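Local coordinates for protein L-lysine 6-monooxygenase involved in desferrioxamine biosynthesis (Erwinia amylovora CFBP1430, PDB 5O8P) that probably hydroxylates a primary amine of cadaverine, using FAD and NADPH, as a step in the biosynthesis of the siderophore desferrioxamine, at residues 36-41 / 121-126. Numbering follows the deposited sequence.
With FAD (flavin-adenine dinucleotide), chain C.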
loop_
_atom_site.group_PDB
_atom_site.type_symbol
_atom_site.label_atom_id
_atom_site.label_comp_id
_atom_site.label_asym_id
_atom_site.label_seq_id
_atom_site.Cartn_x
_atom_site.Cartn_y
_atom_site.Cartn_z
ATOM N N VAL B 36 -11.809 14.208 -40.897
ATOM C CA VAL B 36 -10.757 15.171 -40.687
ATOM C C VAL B 36 -11.044 15.955 -39.406
ATOM O O VAL B 36 -12.207 16.123 -39.009
ATOM C CB VAL B 36 -10.617 16.093 -41.920
ATOM C CG1 VAL B 36 -11.767 17.079 -42.014
ATOM C CG2 VAL B 36 -9.288 16.821 -41.931
ATOM N N PHE B 37 -9.972 16.419 -38.770
ATOM C CA PHE B 37 -10.057 17.079 -37.493
ATOM C C PHE B 37 -9.372 18.426 -37.556
ATOM O O PHE B 37 -8.226 18.511 -37.970
ATOM C CB PHE B 37 -9.380 16.216 -36.436
ATOM C CG PHE B 37 -10.105 14.940 -36.155
ATOM C CD1 PHE B 37 -11.095 14.888 -35.182
ATOM C CD2 PHE B 37 -9.832 13.793 -36.897
ATOM C CE1 PHE B 37 -11.772 13.711 -34.932
ATOM C CE2 PHE B 37 -10.519 12.612 -36.658
ATOM C CZ PHE B 37 -11.472 12.571 -35.664
ATOM N N LEU B 38 -10.072 19.461 -37.103
ATOM C CA LEU B 38 -9.625 20.848 -37.181
ATOM C C LEU B 38 -9.384 21.408 -35.788
ATOM O O LEU B 38 -10.270 21.335 -34.960
ATOM C CB LEU B 38 -10.722 21.687 -37.841
ATOM C CG LEU B 38 -10.917 21.674 -39.356
ATOM C CD1 LEU B 38 -10.441 20.402 -40.029
ATOM C CD2 LEU B 38 -12.371 21.976 -39.697
ATOM N N ASP B 39 -8.216 21.999 -35.541
ATOM C CA ASP B 39 -7.925 22.680 -34.266
ATOM C C ASP B 39 -7.169 23.990 -34.526
ATOM O O ASP B 39 -6.381 24.070 -35.465
ATOM C CB ASP B 39 -7.098 21.762 -33.360
ATOM C CG ASP B 39 -6.997 22.270 -31.919
ATOM O OD1 ASP B 39 -7.881 21.941 -31.105
ATOM O OD2 ASP B 39 -6.033 22.992 -31.595
ATOM N N GLN B 40 -7.409 25.002 -33.691
ATOM C CA GLN B 40 -6.840 26.335 -33.903
ATOM C C GLN B 40 -5.393 26.500 -33.425
ATOM O O GLN B 40 -4.672 27.371 -33.922
ATOM C CB GLN B 40 -7.735 27.407 -33.294
ATOM C CG GLN B 40 -7.740 27.492 -31.793
ATOM C CD GLN B 40 -8.903 28.323 -31.295
ATOM O OE1 GLN B 40 -9.170 29.445 -31.771
ATOM N NE2 GLN B 40 -9.609 27.777 -30.336
ATOM N N ASN B 41 -4.975 25.671 -32.480
ATOM C CA ASN B 41 -3.607 25.713 -31.948
ATOM C C ASN B 41 -2.642 25.092 -32.951
ATOM O O ASN B 41 -3.083 24.407 -33.879
ATOM C CB ASN B 41 -3.529 24.982 -30.603
ATOM C CG ASN B 41 -4.438 25.594 -29.572
ATOM O OD1 ASN B 41 -5.261 24.912 -28.984
ATOM N ND2 ASN B 41 -4.305 26.897 -29.363
ATOM N N THR B 121 -6.101 25.929 -37.583
ATOM C CA THR B 121 -7.361 26.052 -38.313
ATOM C C THR B 121 -8.493 26.415 -37.352
ATOM O O THR B 121 -9.071 25.548 -36.696
ATOM C CB THR B 121 -7.666 24.705 -39.004
ATOM O OG1 THR B 121 -6.488 24.227 -39.655
ATOM C CG2 THR B 121 -8.775 24.831 -40.013
ATOM N N ARG B 122 -8.778 27.706 -37.246
ATOM C CA ARG B 122 -9.827 28.198 -36.352
ATOM C C ARG B 122 -11.141 28.179 -37.116
ATOM O O ARG B 122 -11.288 28.858 -38.126
ATOM C CB ARG B 122 -9.508 29.614 -35.856
ATOM C CG ARG B 122 -10.519 30.218 -34.886
ATOM C CD ARG B 122 -10.011 31.495 -34.243
ATOM N NE ARG B 122 -9.843 32.564 -35.243
ATOM C CZ ARG B 122 -8.676 33.070 -35.679
ATOM N NH1 ARG B 122 -7.494 32.647 -35.215
ATOM N NH2 ARG B 122 -8.686 34.034 -36.596
ATOM N N VAL B 123 -12.083 27.381 -36.637
ATOM C CA VAL B 123 -13.436 27.365 -37.192
ATOM C C VAL B 123 -14.152 28.617 -36.718
ATOM O O VAL B 123 -14.149 28.903 -35.520
ATOM C CB VAL B 123 -14.203 26.113 -36.748
ATOM C CG1 VAL B 123 -15.680 26.207 -37.120
ATOM C CG2 VAL B 123 -13.556 24.877 -37.356
ATOM N N GLU B 124 -14.740 29.349 -37.664
ATOM C CA GLU B 124 -15.378 30.648 -37.385
ATOM C C GLU B 124 -16.893 30.623 -37.506
ATOM O O GLU B 124 -17.578 31.345 -36.782
ATOM C CB GLU B 124 -14.795 31.768 -38.270
ATOM C CG GLU B 124 -13.277 31.866 -38.168
ATOM C CD GLU B 124 -12.706 33.224 -37.797
ATOM O OE1 GLU B 124 -13.355 34.250 -38.110
ATOM O OE2 GLU B 124 -11.584 33.245 -37.231
ATOM N N TYR B 125 -17.419 29.817 -38.423
ATOM C CA TYR B 125 -18.861 29.712 -38.635
ATOM C C TYR B 125 -19.208 28.331 -39.195
ATOM O O TYR B 125 -18.430 27.739 -39.948
ATOM C CB TYR B 125 -19.315 30.819 -39.590
ATOM C CG TYR B 125 -20.819 31.028 -39.694
ATOM C CD1 TYR B 125 -21.555 31.563 -38.622
ATOM C CD2 TYR B 125 -21.508 30.729 -40.892
ATOM C CE1 TYR B 125 -22.928 31.780 -38.731
ATOM C CE2 TYR B 125 -22.879 30.933 -41.011
ATOM C CZ TYR B 125 -23.587 31.459 -39.934
ATOM O OH TYR B 125 -24.945 31.661 -40.058
ATOM N N VAL B 126 -20.367 27.818 -38.801
ATOM C CA VAL B 126 -20.900 26.569 -39.331
ATOM C C VAL B 126 -22.342 26.813 -39.735
ATOM O O VAL B 126 -23.054 27.546 -39.062
ATOM C CB VAL B 126 -20.848 25.426 -38.289
ATOM C CG1 VAL B 126 -21.371 24.135 -38.888
ATOM C CG2 VAL B 126 -19.432 25.222 -37.772
HETATM P PA FAD C . -9.454 20.293 -24.667
HETATM O O1A FAD C . -8.004 20.376 -24.227
HETATM O O2A FAD C . -10.440 21.317 -24.159
HETATM O O5B FAD C . -9.410 20.325 -26.282
HETATM C C5B FAD C . -10.106 21.300 -27.052
HETATM C C4B FAD C . -9.323 21.768 -28.273
HETATM O O4B FAD C . -10.225 22.383 -29.206
HETATM C C3B FAD C . -8.276 22.821 -27.929
HETATM O O3B FAD C . -7.039 22.468 -28.563
HETATM C C2B FAD C . -8.873 24.136 -28.430
HETATM O O2B FAD C . -7.903 25.092 -28.870
HETATM C C1B FAD C . -9.728 23.672 -29.594
HETATM N N9A FAD C . -10.803 24.605 -30.032
HETATM C C8A FAD C . -11.753 25.213 -29.292
HETATM N N7A FAD C . -12.549 25.986 -30.084
HETATM C C5A FAD C . -12.106 25.874 -31.354
HETATM C C6A FAD C . -12.471 26.415 -32.693
HETATM N N6A FAD C . -13.515 27.266 -32.843
HETATM N N1A FAD C . -11.731 26.027 -33.764
HETATM C C2A FAD C . -10.685 25.181 -33.645
HETATM N N3A FAD C . -10.297 24.663 -32.463
HETATM C C4A FAD C . -10.954 24.961 -31.309
HETATM N N1 FAD C . -9.511 13.700 -16.805
HETATM C C2 FAD C . -9.112 12.421 -16.580
HETATM O O2 FAD C . -9.900 11.496 -16.879
HETATM N N3 FAD C . -7.901 12.123 -16.058
HETATM C C4 FAD C . -7.016 13.078 -15.721
HETATM O O4 FAD C . -5.908 12.778 -15.236
HETATM C C4X FAD C . -7.377 14.502 -15.936
HETATM N N5 FAD C . -6.532 15.509 -15.623
HETATM C C5X FAD C . -6.893 16.798 -15.828
HETATM C C6 FAD C . -5.982 17.793 -15.483
HETATM C C7 FAD C . -6.282 19.141 -15.666
HETATM C C7M FAD C . -5.280 20.201 -15.282
HETATM C C8 FAD C . -7.606 19.516 -16.244
HETATM C C8M FAD C . -7.955 20.965 -16.452
HETATM C C9 FAD C . -8.527 18.526 -16.589
HETATM C C9A FAD C . -8.237 17.161 -16.410
HETATM N N10 FAD C . -9.149 16.106 -16.755
HETATM C C10 FAD C . -8.725 14.769 -16.514
HETATM C "C1'" FAD C . -10.497 16.333 -17.344
HETATM C "C2'" FAD C . -10.494 16.251 -18.889
HETATM O "O2'" FAD C . -9.764 15.087 -19.330
HETATM C "C3'" FAD C . -9.927 17.506 -19.578
HETATM O "O3'" FAD C . -10.707 18.662 -19.237
HETATM C "C4'" FAD C . -9.872 17.390 -21.108
HETATM O "O4'" FAD C . -8.843 18.246 -21.615
HETATM C "C5'" FAD C . -11.192 17.760 -21.778
HETATM O "O5'" FAD C . -11.249 17.144 -23.066
HETATM P P FAD C . -11.384 18.036 -24.389
HETATM O O1P FAD C . -11.346 17.107 -25.585
HETATM O O2P FAD C . -12.599 18.882 -24.132
HETATM O O3P FAD C . -9.953 18.800 -24.251
#
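Thr121 N donates fairly straight to Asp39 O at 2.8 Å, tying the loop after strand 35-38 to the start of strand 121-129. Beside it, the two runs hold the adenine of FAD. Val123 reads the base with its main chain: Val123 N gives a hydrogen bond to FAD N1A (3.2 Å), and Val123 O accepts one from FAD N6A (3.2 Å). Gln40 has CG between the backbone N and the carbonyl carbon (chi1 73°) and is extended beyond it, which lays its amide over one face of the purine, Gln40 NE2 3.3 Å from FAD C4A, while Gln40 OE1 lies against the aliphatic part of Arg122. The guanidinium of Arg122 turns to Glu124 in a salt bridge, NE to OE2. Asp39 comes directly after strand 35-38, the second strand of the Rossmann-type beta-alpha-beta unit, where an acid commonly meets the ribose hydroxyls; Asp39 OD1 is 2.7 Å from FAD O3B. Each carboxylate oxygen takes a main-chain N-H: Asp39 OD2 from Asn41 N, met above the carboxylate plane (3.0 Å, an Asx turn), and Asp39 OD1 from Ile16 N. Beyond the pyrimidine edge of the adenine, Leu38 CD2 touches Val123 CG2 at 3.9 Å, the side chains crossing at about a right angle, and Leu38 CG meets Thr121 CG2; branched apolar groups suit this buried place. Strand 35-38 pairs parallel with strand 8-14 and packs Phe37 on helix 18-27, whereas strand 121-129 runs antiparallel to strand 134-141.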